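Local atomic coordinates of O-methyltransferase (Saccharopolyspora spinosa, PDB entry 4CE0), a protein that is a magnesium-binding methyltransferase that probably transfers a methyl group from S-adenosyl-L-methionine to the 4'-hydroxyl of the rhamnose of spinosyn. Residues L7-L12 with R94-A99; L182-D187 with V209-Y214; E190-S195 with Q220-G225. All coordinates share one frame; numbering follows the deposited sequence.

Starting at the N terminus, helix 6-16 is met again by helix 88-100, after the chain has made helix 56-73 and strand 78-82: contact 1 closes that 81-residue excursion and is complete before the others begin. Strand 179-184 then opens contact 2, and helix 189-199 opens contact 3 before strand 207-211 closes the former and helix 219-230 the latter, so these two cross along the chain. They also touch in space, with Leu184 packing on Thr192 and Ser195, and both meet S-adenosyl-L-homocysteine. Contact 1 lies about 30 Å from contact 3, centre to centre, and ties the N-terminal helix to the Rossmann-like core at the subunit interface.

Contact 1. Residues L7-L12 with R94-A99; sequences LYLDLL and RAVLQA
Tyr8 swings its ring away from its own backbone nitrogen (chi1 175°), whereas Leu9 sets CG anti to its carbonyl carbon (chi1 -62°), and from these two settings both side chains reach the small residues Ala95 and Ala99 of the facing helix. The phenol comes in along its edge: Tyr8 OH lies 3.6 Å from Ala95 CB, and farther back along the ring Tyr8 CD2 is 4.1 Å from Ala99 CB. Ala95 O also sits near the ring plane, with Tyr8 CE2 3.7 Å away. Leu9 works with its two branches. Its CD1 touches Ala99 CB at 3.9 Å, while CD2 lies 3.9 Å from Ala95 O and reaches Val96 CG2 at 4.3 Å, although the CB of Val96 points away. Leu12, one turn on from Tyr8, extends CD2 to Ala95, but the modelled spacing there is doubtful.

The two helices run nearly antiparallel, at 166°, with their axes 10.2 Å apart, a separation bridged by large side chains from 7-12 meeting alanine methyls. Helix 56-73 flanks the pair, taking Leu9 against Gln64 and Glu68 and Val96 against Val67. The second subunit packs against the same N-terminal helix, its Leu11 on Leu11 and its Leu7 on Tyr8, so helix 6-16 lies between its own core and the dimer partner.

No hydrogen bond joins the two segments, although Asn5 ND2, just ahead of helix 6-16, bonds to Ala99 O. Between 7-12 and 94-99 cohesion therefore comes from van der Waals contact and the burial of 249 Å² of surface, both sides summed, with shape rather than polar pairing making the match.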
loop_
_atom_site.group_PDB
_atom_site.type_symbol
_atom_site.label_atom_id
_atom_site.label_comp_id
_atom_site.label_asym_id
_atom_site.label_seq_id
_atom_site.Cartn_x
_atom_site.Cartn_y
_atom_site.Cartn_z
ATOM N N LEU A 7 1.724 10.308 -2.906
ATOM C CA LEU A 7 0.651 9.291 -2.753
ATOM C C LEU A 7 1.211 7.919 -2.397
ATOM O O LEU A 7 0.730 7.231 -1.475
ATOM C CB LEU A 7 -0.171 9.196 -4.037
ATOM C CG LEU A 7 -1.132 10.359 -4.306
ATOM C CD1 LEU A 7 -1.779 10.211 -5.661
ATOM C CD2 LEU A 7 -2.168 10.404 -3.211
ATOM N N TYR A 8 2.240 7.531 -3.142
ATOM C CA TYR A 8 2.985 6.306 -2.865
ATOM C C TYR A 8 3.419 6.223 -1.419
ATOM O O TYR A 8 3.084 5.268 -0.711
ATOM C CB TYR A 8 4.198 6.260 -3.775
ATOM C CG TYR A 8 5.159 5.123 -3.544
ATOM C CD1 TYR A 8 4.728 3.790 -3.556
ATOM C CD2 TYR A 8 6.507 5.376 -3.321
ATOM C CE1 TYR A 8 5.625 2.732 -3.362
ATOM C CE2 TYR A 8 7.426 4.313 -3.137
ATOM C CZ TYR A 8 6.973 3.010 -3.157
ATOM O OH TYR A 8 7.886 1.998 -2.960
ATOM N N LEU A 9 4.156 7.236 -0.963
ATOM C CA LEU A 9 4.707 7.202 0.391
ATOM C C LEU A 9 3.627 7.255 1.487
ATOM O O LEU A 9 3.739 6.589 2.525
ATOM C CB LEU A 9 5.708 8.327 0.580
ATOM C CG LEU A 9 6.919 8.240 -0.333
ATOM C CD1 LEU A 9 7.855 9.433 -0.113
ATOM C CD2 LEU A 9 7.674 6.975 -0.074
ATOM N N ASP A 10 2.570 8.008 1.243
ATOM C CA ASP A 10 1.467 8.059 2.185
ATOM C C ASP A 10 0.805 6.700 2.292
ATOM O O ASP A 10 0.567 6.203 3.402
ATOM C CB ASP A 10 0.433 9.089 1.742
ATOM C CG ASP A 10 -0.702 9.243 2.747
ATOM O OD1 ASP A 10 -0.433 9.683 3.894
ATOM O OD2 ASP A 10 -1.860 8.937 2.388
ATOM N N LEU A 11 0.526 6.067 1.147
ATOM C CA LEU A 11 -0.016 4.707 1.206
ATOM C C LEU A 11 0.934 3.724 1.916
ATOM O O LEU A 11 0.498 2.885 2.734
ATOM C CB LEU A 11 -0.410 4.202 -0.176
ATOM C CG LEU A 11 -0.868 2.744 -0.260
ATOM C CD1 LEU A 11 -2.100 2.469 0.551
ATOM C CD2 LEU A 11 -1.071 2.380 -1.779
ATOM N N LEU A 12 2.218 3.820 1.608
ATOM C CA LEU A 12 3.211 2.914 2.197
ATOM C C LEU A 12 3.194 2.936 3.731
ATOM O O LEU A 12 3.224 1.872 4.363
ATOM C CB LEU A 12 4.608 3.217 1.671
ATOM C CG LEU A 12 5.712 2.201 1.992
ATOM C CD1 LEU A 12 5.316 0.769 1.619
ATOM C CD2 LEU A 12 6.980 2.563 1.288
ATOM N N ARG A 94 14.104 2.794 2.091
ATOM C CA ARG A 94 14.407 2.370 0.716
ATOM C C ARG A 94 13.334 2.907 -0.227
ATOM O O ARG A 94 13.609 3.287 -1.377
ATOM C CB ARG A 94 14.499 0.857 0.617
ATOM C CG ARG A 94 14.620 0.288 -0.839
ATOM C CD ARG A 94 15.906 0.640 -1.544
ATOM N NE ARG A 94 15.887 0.330 -2.985
ATOM C CZ ARG A 94 15.582 1.208 -3.946
ATOM N NH1 ARG A 94 15.215 2.454 -3.658
ATOM N NH2 ARG A 94 15.622 0.837 -5.211
ATOM N N ALA A 95 12.111 2.983 0.274
ATOM C CA ALA A 95 11.004 3.447 -0.584
ATOM C C ALA A 95 11.108 4.958 -0.824
ATOM O O ALA A 95 10.769 5.441 -1.903
ATOM C CB ALA A 95 9.680 3.082 0.013
ATOM N N VAL A 96 11.591 5.710 0.160
ATOM C CA VAL A 96 11.763 7.139 -0.071
ATOM C C VAL A 96 12.789 7.388 -1.202
ATOM O O VAL A 96 12.521 8.168 -2.134
ATOM C CB VAL A 96 12.156 7.888 1.187
ATOM C CG1 VAL A 96 12.248 9.365 0.876
ATOM C CG2 VAL A 96 11.134 7.640 2.306
ATOM N N LEU A 97 13.949 6.723 -1.124
ATOM C CA LEU A 97 14.932 6.751 -2.221
ATOM C C LEU A 97 14.301 6.417 -3.571
ATOM O O LEU A 97 14.572 7.071 -4.577
ATOM C CB LEU A 97 16.077 5.758 -1.969
ATOM C CG LEU A 97 16.927 5.979 -0.721
ATOM C CD1 LEU A 97 18.026 4.925 -0.656
ATOM C CD2 LEU A 97 17.494 7.382 -0.709
ATOM N N GLN A 98 13.504 5.355 -3.605
ATOM C CA GLN A 98 12.753 5.013 -4.805
ATOM C C GLN A 98 11.844 6.163 -5.215
ATOM O O GLN A 98 11.739 6.456 -6.398
ATOM C CB GLN A 98 11.896 3.756 -4.550
ATOM C CG GLN A 98 11.149 3.249 -5.772
ATOM C CD GLN A 98 12.086 2.771 -6.855
ATOM O OE1 GLN A 98 11.866 3.029 -8.042
ATOM N NE2 GLN A 98 13.145 2.076 -6.455
ATOM N N ALA A 99 11.159 6.804 -4.270
ATOM C CA ALA A 99 10.199 7.866 -4.651
ATOM C C ALA A 99 10.943 9.043 -5.255
ATOM O O ALA A 99 10.408 9.765 -6.095
ATOM C CB ALA A 99 9.401 8.336 -3.465
#

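Contact 2. Residues L182-D187 with V209-Y214; sequences LRLDGD and VIIDDY. With MG (magnesium ion), chain C; SAH (S-adenosyl-L-homocysteine), chain B.
Arg183 lies against Ile210, its NE 3.9 Å from Ile210 CG2, in the closely packed half of this contact. Here strands 182-184 and 209-211 run parallel, and three nearly straight backbone hydrogen bonds join them: Ile210 N to Leu182 O, Leu184 N to Ile210 O, and Asp212 N to Leu184 O. On the opposite face, the Leu184 and Ile211 side chains run alongside each other, and Leu184 CD2 meets Ile211 CD1 at 3.9 Å.

Past the strand ends the contact becomes watery. Asp185 OD1 and Asp212 OD2 bind magnesium at 2.0 Å each and Asp213 OD2 completes the protein ligands, while three waters make up six-coordination. One of those waters donates to Asp187 OD1, a second-shell carboxylate. The metal would offset the repulsion among the acids, and Arg183 probably helps: with CG anti to its nitrogen (chi1 -170°), the extended chain brings NH1 to Asp185 OD2 at 3.0 Å, above the carboxylate plane, in a salt bridge. Arg183 NH1 also pairs with Glu81 and Asp212 OD1 with Arg59; the modelled place of Arg183 NH2 beside Asp212 is doubtful.

Acidic ligands at the C-terminal ends of neighbouring parallel strands, beside S-adenosyl-L-homocysteine, mark the metal site of the Rossmann-like TylF/MycF methyltransferases.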
loop_
_atom_site.group_PDB
_atom_site.type_symbol
_atom_site.label_atom_id
_atom_site.label_comp_id
_atom_site.label_asym_id
_atom_site.label_seq_id
_atom_site.Cartn_x
_atom_site.Cartn_y
_atom_site.Cartn_z
ATOM N N LEU A 182 20.989 7.905 10.697
ATOM C CA LEU A 182 21.326 6.793 11.578
ATOM C C LEU A 182 20.151 6.621 12.504
ATOM O O LEU A 182 19.858 7.509 13.318
ATOM C CB LEU A 182 22.624 7.098 12.368
ATOM C CG LEU A 182 22.958 6.164 13.543
ATOM C CD1 LEU A 182 23.129 4.725 13.036
ATOM C CD2 LEU A 182 24.209 6.639 14.330
ATOM N N ARG A 183 19.431 5.511 12.340
ATOM C CA ARG A 183 18.246 5.235 13.149
ATOM C C ARG A 183 18.551 4.131 14.164
ATOM O O ARG A 183 19.010 3.058 13.796
ATOM C CB ARG A 183 17.048 4.882 12.276
ATOM C CG ARG A 183 15.740 4.816 13.049
ATOM C CD ARG A 183 14.498 4.585 12.159
ATOM N NE ARG A 183 13.419 5.168 12.912
ATOM C CZ ARG A 183 12.767 4.567 13.898
ATOM N NH1 ARG A 183 12.969 3.275 14.169
ATOM N NH2 ARG A 183 11.871 5.271 14.571
ATOM N N LEU A 184 18.353 4.437 15.449
ATOM C CA LEU A 184 18.632 3.489 16.547
ATOM C C LEU A 184 17.318 2.989 17.097
ATOM O O LEU A 184 16.467 3.775 17.549
ATOM C CB LEU A 184 19.427 4.130 17.658
ATOM C CG LEU A 184 20.942 4.176 17.529
ATOM C CD1 LEU A 184 21.377 4.969 16.333
ATOM C CD2 LEU A 184 21.488 4.783 18.788
ATOM N N ASP A 185 17.126 1.690 17.009
ATOM C CA ASP A 185 15.912 1.096 17.513
ATOM C C ASP A 185 16.260 -0.245 18.113
ATOM O O ASP A 185 15.589 -1.236 17.876
ATOM C CB ASP A 185 14.861 0.975 16.400
ATOM C CG ASP A 185 13.434 0.910 16.938
ATOM O OD1 ASP A 185 13.268 0.783 18.189
ATOM O OD2 ASP A 185 12.476 1.000 16.114
ATOM N N GLY A 186 17.370 -0.274 18.837
ATOM C CA GLY A 186 17.637 -1.326 19.805
ATOM C C GLY A 186 17.276 -0.699 21.136
ATOM O O GLY A 186 17.668 0.431 21.429
ATOM N N ASP A 187 16.494 -1.396 21.938
ATOM C CA ASP A 187 16.017 -0.818 23.183
ATOM C C ASP A 187 17.083 -0.738 24.284
ATOM O O ASP A 187 17.060 0.161 25.119
ATOM C CB ASP A 187 14.842 -1.644 23.677
ATOM C CG ASP A 187 13.646 -1.549 22.746
ATOM O OD1 ASP A 187 13.225 -0.406 22.443
ATOM O OD2 ASP A 187 13.148 -2.603 22.300
ATOM N N VAL A 209 20.531 11.782 13.654
ATOM C CA VAL A 209 20.412 10.650 14.560
ATOM C C VAL A 209 18.986 10.611 15.080
ATOM O O VAL A 209 18.484 11.603 15.647
ATOM C CB VAL A 209 21.344 10.729 15.783
ATOM C CG1 VAL A 209 21.228 9.431 16.552
ATOM C CG2 VAL A 209 22.734 10.941 15.366
ATOM N N ILE A 210 18.351 9.456 14.880
ATOM C CA ILE A 210 17.012 9.195 15.339
ATOM C C ILE A 210 17.042 8.130 16.441
ATOM O O ILE A 210 17.605 7.047 16.284
ATOM C CB ILE A 210 16.129 8.756 14.175
ATOM C CG1 ILE A 210 15.986 9.887 13.153
ATOM C CG2 ILE A 210 14.748 8.366 14.665
ATOM C CD1 ILE A 210 15.341 9.450 11.885
ATOM N N ILE A 211 16.456 8.458 17.580
ATOM C CA ILE A 211 16.455 7.551 18.739
ATOM C C ILE A 211 15.007 7.094 18.949
ATOM O O ILE A 211 14.174 7.856 19.427
ATOM C CB ILE A 211 16.942 8.236 20.003
ATOM C CG1 ILE A 211 18.259 8.983 19.774
ATOM C CG2 ILE A 211 17.091 7.214 21.123
ATOM C CD1 ILE A 211 19.466 8.084 19.566
ATOM N N ASP A 212 14.695 5.851 18.610
ATOM C CA ASP A 212 13.301 5.493 18.525
ATOM C C ASP A 212 12.641 5.450 19.907
ATOM O O ASP A 212 11.454 5.704 20.011
ATOM C CB ASP A 212 13.114 4.148 17.800
ATOM C CG ASP A 212 11.652 3.853 17.505
ATOM O OD1 ASP A 212 11.104 4.481 16.571
ATOM O OD2 ASP A 212 11.033 3.019 18.210
ATOM N N ASP A 213 13.416 5.118 20.940
ATOM C CA ASP A 213 12.904 4.966 22.305
ATOM C C ASP A 213 13.686 5.804 23.296
ATOM O O ASP A 213 14.054 5.335 24.384
ATOM C CB ASP A 213 12.986 3.502 22.749
ATOM C CG ASP A 213 12.041 2.623 21.984
ATOM O OD1 ASP A 213 10.851 2.563 22.365
ATOM O OD2 ASP A 213 12.477 2.032 20.979
ATOM N N TYR A 214 13.900 7.057 22.941
ATOM C CA TYR A 214 14.645 7.966 23.801
ATOM C C TYR A 214 14.117 8.034 25.232
ATOM O O TYR A 214 14.856 8.418 26.128
ATOM C CB TYR A 214 14.609 9.377 23.236
ATOM C CG TYR A 214 15.371 10.360 24.089
ATOM C CD1 TYR A 214 16.689 10.133 24.450
ATOM C CD2 TYR A 214 14.766 11.517 24.539
ATOM C CE1 TYR A 214 17.388 11.047 25.259
ATOM C CE2 TYR A 214 15.439 12.444 25.339
ATOM C CZ TYR A 214 16.752 12.201 25.693
ATOM O OH TYR A 214 17.430 13.111 26.459
HETATM MG MG MG C . 11.596 1.392 19.205
HETATM N N SAH B . 9.668 -2.252 14.044
HETATM C CA SAH B . 10.874 -1.808 14.761
HETATM C CB SAH B . 11.817 -2.889 15.226
HETATM C CG SAH B . 12.994 -2.730 16.187
HETATM S SD SAH B . 12.736 -4.047 17.415
HETATM C C SAH B . 11.495 -1.052 13.656
HETATM O O SAH B . 12.676 -0.787 13.805
HETATM O OXT SAH B . 10.536 -0.818 12.692
HETATM C "C5'" SAH B . 14.419 -4.265 18.093
HETATM C "C4'" SAH B . 15.398 -4.974 17.146
HETATM O "O4'" SAH B . 16.731 -4.773 17.566
HETATM C "C3'" SAH B . 15.226 -6.494 17.073
HETATM O "O3'" SAH B . 15.002 -6.831 15.720
HETATM C "C2'" SAH B . 16.511 -7.121 17.629
HETATM O "O2'" SAH B . 16.969 -8.364 17.055
HETATM C "C1'" SAH B . 17.500 -5.967 17.437
HETATM N N9 SAH B . 18.631 -5.885 18.392
HETATM C C8 SAH B . 18.571 -5.340 19.658
HETATM N N7 SAH B . 19.803 -5.390 20.184
HETATM C C5 SAH B . 20.654 -5.915 19.276
HETATM C C6 SAH B . 22.022 -6.197 19.288
HETATM N N6 SAH B . 22.772 -5.928 20.355
HETATM N N1 SAH B . 22.612 -6.770 18.187
HETATM C C2 SAH B . 21.884 -7.051 17.049
HETATM N N3 SAH B . 20.532 -6.796 17.064
HETATM C C4 SAH B . 19.928 -6.206 18.133
HETATM O O HOH W 1 16.402 3.868 20.549
HETATM O O HOH W 2 10.265 0.176 17.994
HETATM O O HOH W 3 11.673 -0.425 20.223
HETATM O O HOH W 4 9.618 1.374 20.336
#

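Contact 3. Residues E190-S195 with Q220-G225; sequences ESTMDS and QDAVKG. With SAH (S-adenosyl-L-homocysteine), chain B.
Thr192 and Met193 reach Ala222 from neighbouring positions on their helix, the first with a short branched side chain and the second with a folded one. Thr192 turns CG2 toward the other helix, 3.8 Å from Ala222 CB, and the same methyl meets Val223 CG2 at 3.9 Å, the two side chains crossing at a slant. With OG1 anti to the carbonyl carbon (chi1 -54°), the Thr192 hydroxyl is turned back toward the start of its helix and hydrogen-bonds to Leu188 O, just before it. Met193 starts out alongside the interface and then doubles over at chi2 and chi3, which lays CE on the backbone of helix 219-230, 3.3 Å from Ala222 O and 3.9 Å from Ala222 CB.

The helices follow successive parallel strands, 179-184 and 207-211, and pack on the same side of the sheet in a beta-alpha-beta-alpha run of the Rossmann-like fold; their short axes lie 8.4 Å apart and cross at -29°. Thr192 also packs on Leu184 of strand 179-184.

Ser191 directs its side chain to the cofactor product instead: Ser191 OG donates to N7 of the S-adenosyl-L-homocysteine adenine at 2.8 Å, while Phe167 touches the serine side chain.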
loop_
_atom_site.group_PDB
_atom_site.type_symbol
_atom_site.label_atom_id
_atom_site.label_comp_id
_atom_site.label_asym_id
_atom_site.label_seq_id
_atom_site.Cartn_x
_atom_site.Cartn_y
_atom_site.Cartn_z
ATOM N N GLU A 190 23.185 -1.287 25.992
ATOM C CA GLU A 190 24.340 -1.766 25.213
ATOM C C GLU A 190 24.164 -1.628 23.692
ATOM O O GLU A 190 25.113 -1.263 22.978
ATOM C CB GLU A 190 24.653 -3.227 25.548
ATOM C CG GLU A 190 25.116 -3.437 26.990
ATOM C CD GLU A 190 26.383 -2.660 27.347
ATOM O OE1 GLU A 190 27.307 -2.568 26.500
ATOM O OE2 GLU A 190 26.448 -2.146 28.488
ATOM N N SER A 191 22.965 -1.949 23.211
ATOM C CA SER A 191 22.645 -1.866 21.792
ATOM C C SER A 191 22.773 -0.422 21.315
ATOM O O SER A 191 23.407 -0.136 20.293
ATOM C CB SER A 191 21.215 -2.350 21.549
ATOM O OG SER A 191 21.049 -3.689 21.983
ATOM N N THR A 192 22.182 0.485 22.092
ATOM C CA THR A 192 22.208 1.912 21.794
ATOM C C THR A 192 23.639 2.435 21.840
ATOM O O THR A 192 24.092 3.114 20.909
ATOM C CB THR A 192 21.322 2.706 22.796
ATOM O OG1 THR A 192 20.008 2.148 22.808
ATOM C CG2 THR A 192 21.252 4.160 22.424
ATOM N N MET A 193 24.367 2.112 22.900
ATOM C CA MET A 193 25.769 2.553 22.999
ATOM C C MET A 193 26.666 2.019 21.857
ATOM O O MET A 193 27.422 2.780 21.220
ATOM C CB MET A 193 26.357 2.175 24.358
ATOM C CG MET A 193 27.694 2.840 24.644
ATOM S SD MET A 193 27.610 4.651 24.681
ATOM C CE MET A 193 26.759 4.978 26.227
ATOM N N ASP A 194 26.580 0.719 21.596
ATOM C CA ASP A 194 27.398 0.095 20.542
ATOM C C ASP A 194 27.129 0.706 19.174
ATOM O O ASP A 194 28.045 0.854 18.360
ATOM C CB ASP A 194 27.152 -1.417 20.486
ATOM C CG ASP A 194 27.785 -2.153 21.653
ATOM O OD1 ASP A 194 28.813 -1.657 22.181
ATOM O OD2 ASP A 194 27.248 -3.217 22.044
ATOM N N SER A 195 25.868 1.048 18.921
ATOM C CA SER A 195 25.505 1.683 17.686
ATOM C C SER A 195 26.066 3.105 17.616
ATOM O O SER A 195 26.634 3.510 16.611
ATOM C CB SER A 195 23.962 1.659 17.512
ATOM O OG SER A 195 23.603 2.310 16.304
ATOM N N GLN A 220 17.939 5.918 26.952
ATOM C CA GLN A 220 18.131 7.343 27.291
ATOM C C GLN A 220 19.481 7.595 27.993
ATOM O O GLN A 220 20.232 8.544 27.685
ATOM C CB GLN A 220 16.976 7.788 28.192
ATOM C CG GLN A 220 16.849 9.269 28.372
ATOM C CD GLN A 220 15.678 9.631 29.254
ATOM O OE1 GLN A 220 14.525 9.450 28.877
ATOM N NE2 GLN A 220 15.969 10.124 30.447
ATOM N N ASP A 221 19.775 6.724 28.942
ATOM C CA ASP A 221 21.048 6.724 29.630
ATOM C C ASP A 221 22.239 6.543 28.693
ATOM O O ASP A 221 23.255 7.209 28.860
ATOM C CB ASP A 221 21.011 5.688 30.752
ATOM C CG ASP A 221 20.141 6.154 31.953
ATOM O OD1 ASP A 221 19.475 7.224 31.870
ATOM O OD2 ASP A 221 20.116 5.448 32.985
ATOM N N ALA A 222 22.122 5.680 27.683
ATOM C CA ALA A 222 23.193 5.564 26.713
ATOM C C ALA A 222 23.379 6.853 25.919
ATOM O O ALA A 222 24.503 7.271 25.669
ATOM C CB ALA A 222 22.970 4.377 25.768
ATOM N N VAL A 223 22.274 7.460 25.499
ATOM C CA VAL A 223 22.322 8.634 24.639
ATOM C C VAL A 223 22.941 9.814 25.384
ATOM O O VAL A 223 23.830 10.497 24.883
ATOM C CB VAL A 223 20.899 9.017 24.157
ATOM C CG1 VAL A 223 20.941 10.312 23.379
ATOM C CG2 VAL A 223 20.246 7.866 23.321
ATOM N N LYS A 224 22.457 10.061 26.593
ATOM C CA LYS A 224 23.054 11.091 27.419
ATOM C C LYS A 224 24.523 10.721 27.767
ATOM O O LYS A 224 25.426 11.562 27.668
ATOM C CB LYS A 224 22.179 11.333 28.658
ATOM C CG LYS A 224 20.827 11.971 28.292
ATOM C CD LYS A 224 19.802 11.959 29.422
ATOM C CE LYS A 224 20.294 12.738 30.628
ATOM N NZ LYS A 224 19.823 14.158 30.655
ATOM N N GLY A 225 24.781 9.468 28.123
ATOM C CA GLY A 225 26.141 9.077 28.478
ATOM C C GLY A 225 27.068 9.237 27.284
ATOM O O GLY A 225 28.180 9.731 27.402
HETATM N N SAH B . 9.668 -2.252 14.044
HETATM C CA SAH B . 10.874 -1.808 14.761
HETATM C CB SAH B . 11.817 -2.889 15.226
HETATM C CG SAH B . 12.994 -2.730 16.187
HETATM S SD SAH B . 12.736 -4.047 17.415
HETATM C C SAH B . 11.495 -1.052 13.656
HETATM O O SAH B . 12.676 -0.787 13.805
HETATM O OXT SAH B . 10.536 -0.818 12.692
HETATM C "C5'" SAH B . 14.419 -4.265 18.093
HETATM C "C4'" SAH B . 15.398 -4.974 17.146
HETATM O "O4'" SAH B . 16.731 -4.773 17.566
HETATM C "C3'" SAH B . 15.226 -6.494 17.073
HETATM O "O3'" SAH B . 15.002 -6.831 15.720
HETATM C "C2'" SAH B . 16.511 -7.121 17.629
HETATM O "O2'" SAH B . 16.969 -8.364 17.055
HETATM C "C1'" SAH B . 17.500 -5.967 17.437
HETATM N N9 SAH B . 18.631 -5.885 18.392
HETATM C C8 SAH B . 18.571 -5.340 19.658
HETATM N N7 SAH B . 19.803 -5.390 20.184
HETATM C C5 SAH B . 20.654 -5.915 19.276
HETATM C C6 SAH B . 22.022 -6.197 19.288
HETATM N N6 SAH B . 22.772 -5.928 20.355
HETATM N N1 SAH B . 22.612 -6.770 18.187
HETATM C C2 SAH B . 21.884 -7.051 17.049
HETATM N N3 SAH B . 20.532 -6.796 17.064
HETATM C C4 SAH B . 19.928 -6.206 18.133
#